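Local coordinates for 4-phosphoerythronate dehydrogenase (Lactobacillus jensenii, PDB 4PRL), which probably catalyses the NAD-dependent interconversion of a D-2-hydroxyacid, such as 4-phosphoerythronate, and the matching 2-oxoacid, at residues A[150-155]-A[202-207]; A[206-211]-A[233-238]; A[257-262]-A[294-299]. All blocks are in the same frame, centred on the assembly; numbering follows the deposited sequence.

Contact 1 of 3, residues A[150-155]-A[202-207]. With NAD (nicotinamide-adenine-dinucleotide), chain C.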
loop_
_atom_site.group_PDB
_atom_site.type_symbol
_atom_site.label_atom_id
_atom_site.label_comp_id
_atom_site.label_asym_id
_atom_site.label_seq_id
_atom_site.Cartn_x
_atom_site.Cartn_y
_atom_site.Cartn_z
ATOM N N GLY A 150 -13.799 11.110 4.552
ATOM C CA GLY A 150 -13.817 12.546 4.318
ATOM C C GLY A 150 -12.985 13.211 5.377
ATOM O O GLY A 150 -13.204 13.004 6.572
ATOM N N LEU A 151 -12.015 13.988 4.937
ATOM C CA LEU A 151 -11.122 14.669 5.847
ATOM C C LEU A 151 -11.377 16.159 5.748
ATOM O O LEU A 151 -11.378 16.706 4.667
ATOM C CB LEU A 151 -9.646 14.363 5.512
ATOM C CG LEU A 151 -9.243 12.898 5.331
ATOM C CD1 LEU A 151 -7.769 12.803 4.971
ATOM C CD2 LEU A 151 -9.539 12.092 6.581
ATOM N N ILE A 152 -11.609 16.805 6.880
ATOM C CA ILE A 152 -11.690 18.253 6.940
ATOM C C ILE A 152 -10.349 18.761 7.420
ATOM O O ILE A 152 -9.991 18.621 8.594
ATOM C CB ILE A 152 -12.780 18.694 7.913
ATOM C CG1 ILE A 152 -14.118 18.058 7.514
ATOM C CG2 ILE A 152 -12.860 20.206 7.960
ATOM C CD1 ILE A 152 -14.463 18.278 6.064
ATOM N N GLY A 153 -9.575 19.271 6.481
ATOM C CA GLY A 153 -8.204 19.643 6.721
ATOM C C GLY A 153 -7.360 18.430 6.425
ATOM O O GLY A 153 -7.816 17.314 6.566
ATOM N N VAL A 154 -6.114 18.637 6.046
ATOM C CA VAL A 154 -5.216 17.524 5.848
ATOM C C VAL A 154 -4.047 17.644 6.795
ATOM O O VAL A 154 -4.099 17.162 7.910
ATOM C CB VAL A 154 -4.717 17.474 4.406
ATOM C CG1 VAL A 154 -3.844 16.266 4.186
ATOM C CG2 VAL A 154 -5.890 17.453 3.455
ATOM N N GLY A 155 -3.000 18.313 6.355
ATOM C CA GLY A 155 -1.851 18.526 7.197
ATOM C C GLY A 155 -1.017 17.281 7.271
ATOM O O GLY A 155 -1.225 16.364 6.507
ATOM N N ILE A 202 -15.747 10.457 8.815
ATOM C CA ILE A 202 -15.261 11.828 8.733
ATOM C C ILE A 202 -14.258 12.079 9.832
ATOM O O ILE A 202 -14.576 11.908 11.026
ATOM C CB ILE A 202 -16.399 12.837 8.908
ATOM C CG1 ILE A 202 -17.291 12.871 7.663
ATOM C CG2 ILE A 202 -15.840 14.230 9.168
ATOM C CD1 ILE A 202 -18.717 13.268 7.972
ATOM N N SER A 203 -13.065 12.520 9.438
ATOM C CA SER A 203 -12.035 12.815 10.404
ATOM C C SER A 203 -11.510 14.237 10.235
ATOM O O SER A 203 -11.117 14.623 9.133
ATOM C CB SER A 203 -10.905 11.799 10.287
ATOM O OG SER A 203 -10.099 11.801 11.443
ATOM N N LEU A 204 -11.486 14.973 11.360
ATOM C CA LEU A 204 -11.125 16.390 11.435
ATOM C C LEU A 204 -9.643 16.594 11.672
ATOM O O LEU A 204 -9.065 15.968 12.559
ATOM C CB LEU A 204 -11.836 17.020 12.604
ATOM C CG LEU A 204 -13.337 16.808 12.716
ATOM C CD1 LEU A 204 -13.834 17.583 13.926
ATOM C CD2 LEU A 204 -14.073 17.268 11.473
ATOM N N HIS A 205 -9.041 17.495 10.902
ATOM C CA HIS A 205 -7.607 17.754 10.990
ATOM C C HIS A 205 -7.288 19.243 10.708
ATOM O O HIS A 205 -6.280 19.612 10.061
ATOM C CB HIS A 205 -6.863 16.780 10.064
ATOM C CG HIS A 205 -7.101 15.349 10.423
ATOM N ND1 HIS A 205 -6.486 14.746 11.494
ATOM C CD2 HIS A 205 -7.962 14.434 9.921
ATOM C CE1 HIS A 205 -6.933 13.509 11.618
ATOM N NE2 HIS A 205 -7.828 13.295 10.673
ATOM N N THR A 206 -8.162 20.067 11.288
ATOM C CA THR A 206 -8.241 21.494 11.067
ATOM C C THR A 206 -7.777 22.173 12.333
ATOM O O THR A 206 -8.215 21.813 13.432
ATOM C CB THR A 206 -9.700 21.890 10.773
ATOM O OG1 THR A 206 -9.941 21.770 9.367
ATOM C CG2 THR A 206 -10.012 23.304 11.218
ATOM N N PRO A 207 -6.897 23.173 12.197
ATOM C CA PRO A 207 -6.439 23.822 13.403
ATOM C C PRO A 207 -7.594 24.603 14.006
ATOM O O PRO A 207 -8.497 25.024 13.285
ATOM C CB PRO A 207 -5.339 24.741 12.894
ATOM C CG PRO A 207 -5.782 25.103 11.524
ATOM C CD PRO A 207 -6.442 23.874 10.985
HETATM P PA NAD C . -1.467 21.158 10.560
HETATM O O1A NAD C . -1.361 22.408 11.383
HETATM O O2A NAD C . -0.224 20.465 10.090
HETATM O O5B NAD C . -2.408 21.451 9.297
HETATM C C5B NAD C . -3.831 21.372 9.423
HETATM C C4B NAD C . -4.523 21.556 8.078
HETATM O O4B NAD C . -5.823 22.111 8.259
HETATM C C3B NAD C . -3.760 22.536 7.221
HETATM O O3B NAD C . -3.243 21.878 6.081
HETATM C C2B NAD C . -4.768 23.534 6.742
HETATM O O2B NAD C . -4.669 23.567 5.330
HETATM C C1B NAD C . -6.108 22.961 7.156
HETATM N N9A NAD C . -7.085 24.062 7.395
HETATM C C8A NAD C . -6.769 25.323 7.722
HETATM N N7A NAD C . -7.868 26.098 7.830
HETATM C C5A NAD C . -8.925 25.337 7.552
HETATM C C6A NAD C . -10.379 25.535 7.486
HETATM N N6A NAD C . -10.939 26.734 7.741
HETATM N N1A NAD C . -11.144 24.486 7.164
HETATM C C2A NAD C . -10.610 23.294 6.906
HETATM N N3A NAD C . -9.300 23.050 6.944
HETATM C C4A NAD C . -8.411 24.006 7.258
HETATM O O3 NAD C . -2.400 20.148 11.389
HETATM P PN NAD C . -2.327 18.558 11.193
HETATM O O1N NAD C . -3.283 18.134 10.114
HETATM O O2N NAD C . -0.867 18.190 11.142
HETATM O O5D NAD C . -2.953 18.085 12.585
HETATM C C5D NAD C . -4.283 17.580 12.659
HETATM C C4D NAD C . -4.892 17.963 13.999
HETATM O O4D NAD C . -4.442 17.097 15.045
HETATM C C3D NAD C . -4.487 19.374 14.401
HETATM O O3D NAD C . -5.639 20.158 14.688
HETATM C C2D NAD C . -3.729 19.205 15.686
HETATM O O2D NAD C . -4.025 20.280 16.571
HETATM C C1D NAD C . -4.295 17.902 16.215
HETATM N N1N NAD C . -3.523 17.283 17.302
HETATM C C2N NAD C . -4.093 16.294 17.980
HETATM C C3N NAD C . -3.444 15.669 19.029
HETATM C C7N NAD C . -4.093 14.549 19.775
HETATM O O7N NAD C . -3.392 13.789 20.403
HETATM N N7N NAD C . -5.409 14.418 19.737
HETATM C C4N NAD C . -2.176 16.075 19.390
HETATM C C5N NAD C . -1.604 17.107 18.678
HETATM C C6N NAD C . -2.304 17.698 17.642
#

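Contact 2 of 3, residues A[206-211]-A[233-238]. With NAD (nicotinamide-adenine-dinucleotide), chain C.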
loop_
_atom_site.group_PDB
_atom_site.type_symbol
_atom_site.label_atom_id
_atom_site.label_comp_id
_atom_site.label_asym_id
_atom_site.label_seq_id
_atom_site.Cartn_x
_atom_site.Cartn_y
_atom_site.Cartn_z
ATOM N N THR A 206 -8.162 20.067 11.288
ATOM C CA THR A 206 -8.241 21.494 11.067
ATOM C C THR A 206 -7.777 22.173 12.333
ATOM O O THR A 206 -8.215 21.813 13.432
ATOM C CB THR A 206 -9.700 21.890 10.773
ATOM O OG1 THR A 206 -9.941 21.770 9.367
ATOM C CG2 THR A 206 -10.012 23.304 11.218
ATOM N N PRO A 207 -6.897 23.173 12.197
ATOM C CA PRO A 207 -6.439 23.822 13.403
ATOM C C PRO A 207 -7.594 24.603 14.006
ATOM O O PRO A 207 -8.497 25.024 13.285
ATOM C CB PRO A 207 -5.339 24.741 12.894
ATOM C CG PRO A 207 -5.782 25.103 11.524
ATOM C CD PRO A 207 -6.442 23.874 10.985
ATOM N N LEU A 208 -7.583 24.748 15.324
ATOM C CA LEU A 208 -8.579 25.543 16.023
ATOM C C LEU A 208 -8.173 26.986 15.868
ATOM O O LEU A 208 -7.160 27.414 16.403
ATOM C CB LEU A 208 -8.616 25.174 17.492
ATOM C CG LEU A 208 -9.489 26.034 18.390
ATOM C CD1 LEU A 208 -10.941 25.941 17.966
ATOM C CD2 LEU A 208 -9.331 25.570 19.829
ATOM N N LEU A 209 -8.947 27.705 15.077
ATOM C CA LEU A 209 -8.817 29.144 14.911
ATOM C C LEU A 209 -10.096 29.784 15.447
ATOM O O LEU A 209 -10.996 29.081 15.882
ATOM C CB LEU A 209 -8.645 29.468 13.426
ATOM C CG LEU A 209 -7.275 29.314 12.742
ATOM C CD1 LEU A 209 -6.179 28.708 13.615
ATOM C CD2 LEU A 209 -7.467 28.516 11.462
ATOM N N LYS A 210 -10.194 31.106 15.419
ATOM C CA LYS A 210 -11.466 31.746 15.752
ATOM C C LYS A 210 -12.534 31.395 14.694
ATOM O O LYS A 210 -13.722 31.234 15.020
ATOM C CB LYS A 210 -11.295 33.265 15.906
ATOM C CG LYS A 210 -12.512 34.025 16.451
ATOM C CD LYS A 210 -13.258 33.296 17.579
ATOM C CE LYS A 210 -13.695 34.214 18.720
ATOM N NZ LYS A 210 -12.850 34.000 19.938
ATOM N N SER A 211 -12.104 31.237 13.445
ATOM C CA SER A 211 -13.027 30.930 12.368
ATOM C C SER A 211 -13.414 29.457 12.250
ATOM O O SER A 211 -14.296 29.156 11.451
ATOM C CB SER A 211 -12.454 31.402 11.033
ATOM O OG SER A 211 -11.364 30.595 10.646
ATOM N N ALA A 233 -9.763 13.653 16.383
ATOM C CA ALA A 233 -8.507 13.597 17.107
ATOM C C ALA A 233 -7.758 14.873 16.820
ATOM O O ALA A 233 -6.541 14.845 16.716
ATOM C CB ALA A 233 -7.683 12.385 16.682
ATOM N N ALA A 234 -8.482 15.982 16.679
ATOM C CA ALA A 234 -7.841 17.269 16.464
ATOM C C ALA A 234 -7.935 18.186 17.701
ATOM O O ALA A 234 -7.040 18.216 18.535
ATOM C CB ALA A 234 -8.428 17.942 15.228
ATOM N N ARG A 235 -9.029 18.926 17.807
ATOM C CA ARG A 235 -9.234 19.838 18.893
ATOM C C ARG A 235 -10.708 19.823 19.214
ATOM O O ARG A 235 -11.547 19.984 18.332
ATOM C CB ARG A 235 -8.810 21.256 18.480
ATOM C CG ARG A 235 -7.341 21.443 18.091
ATOM C CD ARG A 235 -6.418 21.209 19.264
ATOM N NE ARG A 235 -6.612 22.179 20.330
ATOM C CZ ARG A 235 -6.146 23.426 20.310
ATOM N NH1 ARG A 235 -6.364 24.219 21.338
ATOM N NH2 ARG A 235 -5.475 23.891 19.263
ATOM N N GLY A 236 -11.027 19.635 20.482
ATOM C CA GLY A 236 -12.409 19.489 20.918
ATOM C C GLY A 236 -13.331 20.590 20.446
ATOM O O GLY A 236 -14.466 20.327 20.064
ATOM N N GLU A 237 -12.824 21.819 20.456
ATOM C CA GLU A 237 -13.629 22.996 20.194
ATOM C C GLU A 237 -14.068 23.090 18.727
ATOM O O GLU A 237 -14.896 23.938 18.360
ATOM C CB GLU A 237 -12.842 24.259 20.581
ATOM C CG GLU A 237 -12.628 24.434 22.081
ATOM C CD GLU A 237 -11.446 23.656 22.661
ATOM O OE1 GLU A 237 -10.653 23.038 21.893
ATOM O OE2 GLU A 237 -11.321 23.675 23.913
ATOM N N LEU A 238 -13.508 22.233 17.878
ATOM C CA LEU A 238 -14.002 22.095 16.508
ATOM C C LEU A 238 -15.439 21.579 16.474
ATOM O O LEU A 238 -16.155 21.858 15.538
ATOM C CB LEU A 238 -13.106 21.157 15.699
ATOM C CG LEU A 238 -11.632 21.548 15.544
ATOM C CD1 LEU A 238 -10.859 20.394 14.912
ATOM C CD2 LEU A 238 -11.493 22.808 14.712
HETATM P PA NAD C . -1.467 21.158 10.560
HETATM O O1A NAD C . -1.361 22.408 11.383
HETATM O O2A NAD C . -0.224 20.465 10.090
HETATM O O5B NAD C . -2.408 21.451 9.297
HETATM C C5B NAD C . -3.831 21.372 9.423
HETATM C C4B NAD C . -4.523 21.556 8.078
HETATM O O4B NAD C . -5.823 22.111 8.259
HETATM C C3B NAD C . -3.760 22.536 7.221
HETATM O O3B NAD C . -3.243 21.878 6.081
HETATM C C2B NAD C . -4.768 23.534 6.742
HETATM O O2B NAD C . -4.669 23.567 5.330
HETATM C C1B NAD C . -6.108 22.961 7.156
HETATM N N9A NAD C . -7.085 24.062 7.395
HETATM C C8A NAD C . -6.769 25.323 7.722
HETATM N N7A NAD C . -7.868 26.098 7.830
HETATM C C5A NAD C . -8.925 25.337 7.552
HETATM C C6A NAD C . -10.379 25.535 7.486
HETATM N N6A NAD C . -10.939 26.734 7.741
HETATM N N1A NAD C . -11.144 24.486 7.164
HETATM C C2A NAD C . -10.610 23.294 6.906
HETATM N N3A NAD C . -9.300 23.050 6.944
HETATM C C4A NAD C . -8.411 24.006 7.258
HETATM O O3 NAD C . -2.400 20.148 11.389
HETATM P PN NAD C . -2.327 18.558 11.193
HETATM O O1N NAD C . -3.283 18.134 10.114
HETATM O O2N NAD C . -0.867 18.190 11.142
HETATM O O5D NAD C . -2.953 18.085 12.585
HETATM C C5D NAD C . -4.283 17.580 12.659
HETATM C C4D NAD C . -4.892 17.963 13.999
HETATM O O4D NAD C . -4.442 17.097 15.045
HETATM C C3D NAD C . -4.487 19.374 14.401
HETATM O O3D NAD C . -5.639 20.158 14.688
HETATM C C2D NAD C . -3.729 19.205 15.686
HETATM O O2D NAD C . -4.025 20.280 16.571
HETATM C C1D NAD C . -4.295 17.902 16.215
HETATM N N1N NAD C . -3.523 17.283 17.302
HETATM C C2N NAD C . -4.093 16.294 17.980
HETATM C C3N NAD C . -3.444 15.669 19.029
HETATM C C7N NAD C . -4.093 14.549 19.775
HETATM O O7N NAD C . -3.392 13.789 20.403
HETATM N N7N NAD C . -5.409 14.418 19.737
HETATM C C4N NAD C . -2.176 16.075 19.390
HETATM C C5N NAD C . -1.604 17.107 18.678
HETATM C C6N NAD C . -2.304 17.698 17.642
HETATM O O HOH W 1 -4.788 23.466 16.421
#

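Contact 3 of 3, residues A[257-262]-A[294-299]. With NAD (nicotinamide-adenine-dinucleotide), chain C.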
loop_
_atom_site.group_PDB
_atom_site.type_symbol
_atom_site.label_atom_id
_atom_site.label_comp_id
_atom_site.label_asym_id
_atom_site.label_seq_id
_atom_site.Cartn_x
_atom_site.Cartn_y
_atom_site.Cartn_z
ATOM N N GLY A 257 -15.731 8.860 17.566
ATOM C CA GLY A 257 -14.512 8.601 18.321
ATOM C C GLY A 257 -13.777 9.921 18.528
ATOM O O GLY A 257 -13.291 10.540 17.565
ATOM N N LEU A 258 -13.698 10.342 19.791
ATOM C CA LEU A 258 -13.187 11.655 20.151
ATOM C C LEU A 258 -12.035 11.477 21.104
ATOM O O LEU A 258 -12.192 10.889 22.152
ATOM C CB LEU A 258 -14.276 12.488 20.843
ATOM C CG LEU A 258 -15.719 12.367 20.318
ATOM C CD1 LEU A 258 -16.720 12.791 21.378
ATOM C CD2 LEU A 258 -15.940 13.171 19.046
ATOM N N ASP A 259 -10.875 11.997 20.740
ATOM C CA ASP A 259 -9.718 12.003 21.614
ATOM C C ASP A 259 -9.656 13.320 22.336
ATOM O O ASP A 259 -8.776 13.524 23.151
ATOM C CB ASP A 259 -8.462 11.847 20.771
ATOM C CG ASP A 259 -7.230 11.564 21.589
ATOM O OD1 ASP A 259 -7.264 10.643 22.455
ATOM O OD2 ASP A 259 -6.210 12.256 21.341
ATOM N N THR A 260 -10.600 14.209 22.033
ATOM C CA THR A 260 -10.534 15.601 22.453
ATOM C C THR A 260 -11.914 16.174 22.443
ATOM O O THR A 260 -12.707 15.829 21.598
ATOM C CB THR A 260 -9.709 16.455 21.485
ATOM O OG1 THR A 260 -9.645 17.802 21.972
ATOM C CG2 THR A 260 -10.343 16.431 20.075
ATOM N N LEU A 261 -12.182 17.094 23.350
ATOM C CA LEU A 261 -13.560 17.438 23.675
ATOM C C LEU A 261 -13.592 18.840 24.185
ATOM O O LEU A 261 -12.750 19.214 24.984
ATOM C CB LEU A 261 -14.032 16.499 24.771
ATOM C CG LEU A 261 -15.463 15.994 24.869
ATOM C CD1 LEU A 261 -16.076 15.627 23.523
ATOM C CD2 LEU A 261 -15.429 14.780 25.800
ATOM N N ALA A 262 -14.539 19.634 23.731
ATOM C CA ALA A 262 -14.665 20.977 24.281
ATOM C C ALA A 262 -14.660 20.935 25.828
ATOM O O ALA A 262 -15.234 20.028 26.433
ATOM C CB ALA A 262 -15.927 21.656 23.756
ATOM N N PRO A 294 -8.451 10.168 26.393
ATOM C CA PRO A 294 -8.112 11.437 27.008
ATOM C C PRO A 294 -6.984 12.128 26.301
ATOM O O PRO A 294 -5.872 12.185 26.824
ATOM C CB PRO A 294 -7.679 11.029 28.420
ATOM C CG PRO A 294 -7.270 9.596 28.312
ATOM C CD PRO A 294 -7.692 9.061 26.982
ATOM N N HIS A 295 -7.270 12.661 25.118
ATOM C CA HIS A 295 -6.253 13.329 24.300
ATOM C C HIS A 295 -4.935 12.533 24.260
ATOM O O HIS A 295 -3.843 13.098 24.391
ATOM C CB HIS A 295 -6.031 14.772 24.785
ATOM C CG HIS A 295 -5.932 15.777 23.676
ATOM N ND1 HIS A 295 -4.800 15.930 22.903
ATOM C CD2 HIS A 295 -6.825 16.680 23.210
ATOM C CE1 HIS A 295 -4.999 16.887 22.011
ATOM N NE2 HIS A 295 -6.223 17.353 22.173
ATOM N N SER A 296 -5.037 11.223 24.072
ATOM C CA SER A 296 -3.847 10.371 24.041
ATOM C C SER A 296 -3.441 9.878 22.644
ATOM O O SER A 296 -2.632 8.971 22.537
ATOM C CB SER A 296 -4.063 9.171 24.969
ATOM O OG SER A 296 -5.201 8.428 24.593
ATOM N N ALA A 297 -3.986 10.449 21.576
ATOM C CA ALA A 297 -3.598 10.014 20.236
ATOM C C ALA A 297 -2.079 10.151 20.019
ATOM O O ALA A 297 -1.461 9.323 19.360
ATOM C CB ALA A 297 -4.354 10.795 19.167
ATOM N N TYR A 298 -1.486 11.200 20.580
ATOM C CA TYR A 298 -0.043 11.442 20.454
ATOM C C TYR A 298 0.822 10.370 21.130
ATOM O O TYR A 298 1.986 10.217 20.783
ATOM C CB TYR A 298 0.331 12.808 21.069
ATOM C CG TYR A 298 0.422 12.736 22.572
ATOM C CD1 TYR A 298 -0.705 12.940 23.369
ATOM C CD2 TYR A 298 1.614 12.386 23.196
ATOM C CE1 TYR A 298 -0.638 12.835 24.740
ATOM C CE2 TYR A 298 1.689 12.280 24.568
ATOM C CZ TYR A 298 0.563 12.499 25.329
ATOM O OH TYR A 298 0.633 12.376 26.688
ATOM N N PHE A 299 0.261 9.650 22.094
ATOM C CA PHE A 299 1.042 8.932 23.111
ATOM C C PHE A 299 1.609 7.566 22.647
ATOM O O PHE A 299 1.039 6.496 22.920
ATOM C CB PHE A 299 0.154 8.794 24.367
ATOM C CG PHE A 299 0.880 8.424 25.630
ATOM C CD1 PHE A 299 2.080 9.022 25.984
ATOM C CD2 PHE A 299 0.306 7.513 26.511
ATOM C CE1 PHE A 299 2.704 8.681 27.166
ATOM C CE2 PHE A 299 0.929 7.165 27.694
ATOM C CZ PHE A 299 2.120 7.750 28.018
HETATM P PA NAD C . -1.467 21.158 10.560
HETATM O O1A NAD C . -1.361 22.408 11.383
HETATM O O2A NAD C . -0.224 20.465 10.090
HETATM O O5B NAD C . -2.408 21.451 9.297
HETATM C C5B NAD C . -3.831 21.372 9.423
HETATM C C4B NAD C . -4.523 21.556 8.078
HETATM O O4B NAD C . -5.823 22.111 8.259
HETATM C C3B NAD C . -3.760 22.536 7.221
HETATM O O3B NAD C . -3.243 21.878 6.081
HETATM C C2B NAD C . -4.768 23.534 6.742
HETATM O O2B NAD C . -4.669 23.567 5.330
HETATM C C1B NAD C . -6.108 22.961 7.156
HETATM N N9A NAD C . -7.085 24.062 7.395
HETATM C C8A NAD C . -6.769 25.323 7.722
HETATM N N7A NAD C . -7.868 26.098 7.830
HETATM C C5A NAD C . -8.925 25.337 7.552
HETATM C C6A NAD C . -10.379 25.535 7.486
HETATM N N6A NAD C . -10.939 26.734 7.741
HETATM N N1A NAD C . -11.144 24.486 7.164
HETATM C C2A NAD C . -10.610 23.294 6.906
HETATM N N3A NAD C . -9.300 23.050 6.944
HETATM C C4A NAD C . -8.411 24.006 7.258
HETATM O O3 NAD C . -2.400 20.148 11.389
HETATM P PN NAD C . -2.327 18.558 11.193
HETATM O O1N NAD C . -3.283 18.134 10.114
HETATM O O2N NAD C . -0.867 18.190 11.142
HETATM O O5D NAD C . -2.953 18.085 12.585
HETATM C C5D NAD C . -4.283 17.580 12.659
HETATM C C4D NAD C . -4.892 17.963 13.999
HETATM O O4D NAD C . -4.442 17.097 15.045
HETATM C C3D NAD C . -4.487 19.374 14.401
HETATM O O3D NAD C . -5.639 20.158 14.688
HETATM C C2D NAD C . -3.729 19.205 15.686
HETATM O O2D NAD C . -4.025 20.280 16.571
HETATM C C1D NAD C . -4.295 17.902 16.215
HETATM N N1N NAD C . -3.523 17.283 17.302
HETATM C C2N NAD C . -4.093 16.294 17.980
HETATM C C3N NAD C . -3.444 15.669 19.029
HETATM C C7N NAD C . -4.093 14.549 19.775
HETATM O O7N NAD C . -3.392 13.789 20.403
HETATM N N7N NAD C . -5.409 14.418 19.737
HETATM C C4N NAD C . -2.176 16.075 19.390
HETATM C C5N NAD C . -1.604 17.107 18.678
HETATM C C6N NAD C . -2.304 17.698 17.642
#

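Contact 1 of 3, residues A[150-155]-A[202-207]
Ile152 and Leu204 lie side by side on one face of two neighbouring parallel strands, with Ile152 CG1 4.0 Å from Leu204 CD2. Leu151 and Ser203 share the opposite face. The strand ladder is the tight, buried part. Ser203 N bonds Gly150 O at 2.9 Å, and Ile152 N bonds Ser203 O. His205 N extends the ladder to Ile152 O at 2.7 Å. The same oxygen takes a weak second bond from Thr206 OG1. His205 CG stands beside its own backbone N (chi1 -60°), and from there the ring reaches back to Ser203. Its NE2 bonds Ser203 OG at 2.8 Å, with OG 35° out of the ring plane.

Past Thr206 the contact opens toward the cofactor. Gly155 and Pro207 are partly exposed, and NAD occupies this end. Pro207 CD lies 3.3 Å from NAD O4B, and NAD C5D meets the edge of the His205 ring. Gly153 and Gly155 fit the GxGxxG pattern of a Rossmann dinucleotide site.

Strand 171-175 flanks the Leu151 strand, and strand 229-232 flanks the Ser203 strand. Helix 155-167 packs on Leu151 and His205.

Contact 2 of 3, residues A[206-211]-A[233-238]
Leu208 and Arg235 face each other from two loops whose CA atoms are 6.4 Å apart there, and no direct hydrogen bond joins the loops. Within the second loop, residues 236-238 form a 3-10 turn in which Leu238 N bonds Arg235 O.

Leu208 carries the contact. Its CG is anti to the backbone N (chi1 173°), which sends both methyl groups across to the other loop. CD2 sits over one face of the Arg235 guanidinium, toward its rim, 3.6 Å from Arg235 NH1. The two side chains cross at about a right angle. The Arg235 chain is bent at chi2 and chi3, which folds the guanidinium back beside Leu208, with NH2 near Leu208 CB. Arg235 CG also touches that CB. On the Glu237 side, Leu208 CD1 lies 3.6 Å from Glu237 CB, and Leu208 CD2 lies 3.5 Å from Glu237 OE1. Leu208 thus packs against both the carbon chain and the polar end of Glu237.

A water bridges the loops. It sits at the guanidinium edge and accepts from Arg235 NH2 at 3.0 Å and from Leu208 N at 3.3 Å. It also bonds NAD O2D.

Leu238 packs on Thr206, with Leu238 CD2 3.8 Å from Thr206 CG2. Thr206 O takes a weak bond from NAD O3D. Ala234 CB is 3.7 Å from NAD C4D, and Ala233 O takes a weak bond from NAD N7N. Asn232 bonds Ala234 N and Arg235 O, which steadies the second loop. Thr212 OG1 bonds Pro207 O and Leu209 N in the first.

Both loops follow adjacent parallel strands, 201-204 and 229-232, at the cofactor-binding edge of a Rossmann domain. The 206-211 loop borders the adenosine and the nicotinamide ribose, and the 233-238 loop the nicotinamide ribose and ring.

Contact 3 of 3, residues A[257-262]-A[294-299]
The His295 ring has Thr260 OG1 at its edge, near the ring plane, with His295 CD2 3.3 Å from Thr260 OG1. Over one face of the ring lies the carboxamide nitrogen NAD N7N, 3.3 Å above the plane and offset toward the rim. The Tyr298 ring has Phe299 CB over the centre of one face, with His295 O and NAD O7N at its edge.

The third flat group is the Asp259 carboxylate. With chi1 at -168° Asp259 extends its carboxylate away from its own backbone N, to the amides of Ser296 and Ala297. Ser296 N meets OD1 of Asp259 on the syn side at 2.8 Å, close to the carboxylate plane. Ala297 N reaches Asp259 OD2 at 2.9 Å, from above that plane, in a fairly straight bond (159°). Asp259 OD2 also accepts from NAD N7N at 2.8 Å. Asp259 OD1 has a further donor in Thr293 OG1. The hydroxyl of Thr260 is bonded to Glu264.

With an alanine in place of Asp259, the Ser296 and Ala297 amides would probably lose their acceptor, and the NAD carboxamide would be freer to turn.

Ser296 to Phe299 make a type I turn. Tyr298 OH and Ala297 O bond Asn135 and Arg119, respectively, of the second subunit, which brings this side of the site against that chain.

Tyr298 N gives a weak bond to NAD O7N. The carboxamide is held firmly at its nitrogen by Asp259 and only weakly at its oxygen by a backbone amide. Together these probably limit its rotation and favour one face of the nicotinamide ring.

From the N terminus, contact 1 comes first. It closes a long loop from 155 to 202 that holds helix 155-167, strand 171-175 and helix 192-198. Contact 2 starts on the segment where contact 1 ends, sharing Thr206 and Pro207. Its loop carries helix 218-223 and strand 229-232. Contact 3 follows and spans helix 279-285 and strand 290-292. None nests in or crosses another. Contact 2 touches both others: Leu238 packs on Leu204, and Ala234 and Arg235 pack on Thr260. Contacts 1 and 3 stay about 7 Å apart at their nearest atoms. Together they join successive strand ends of one parallel sheet along NAD, from adenine to nicotinamide.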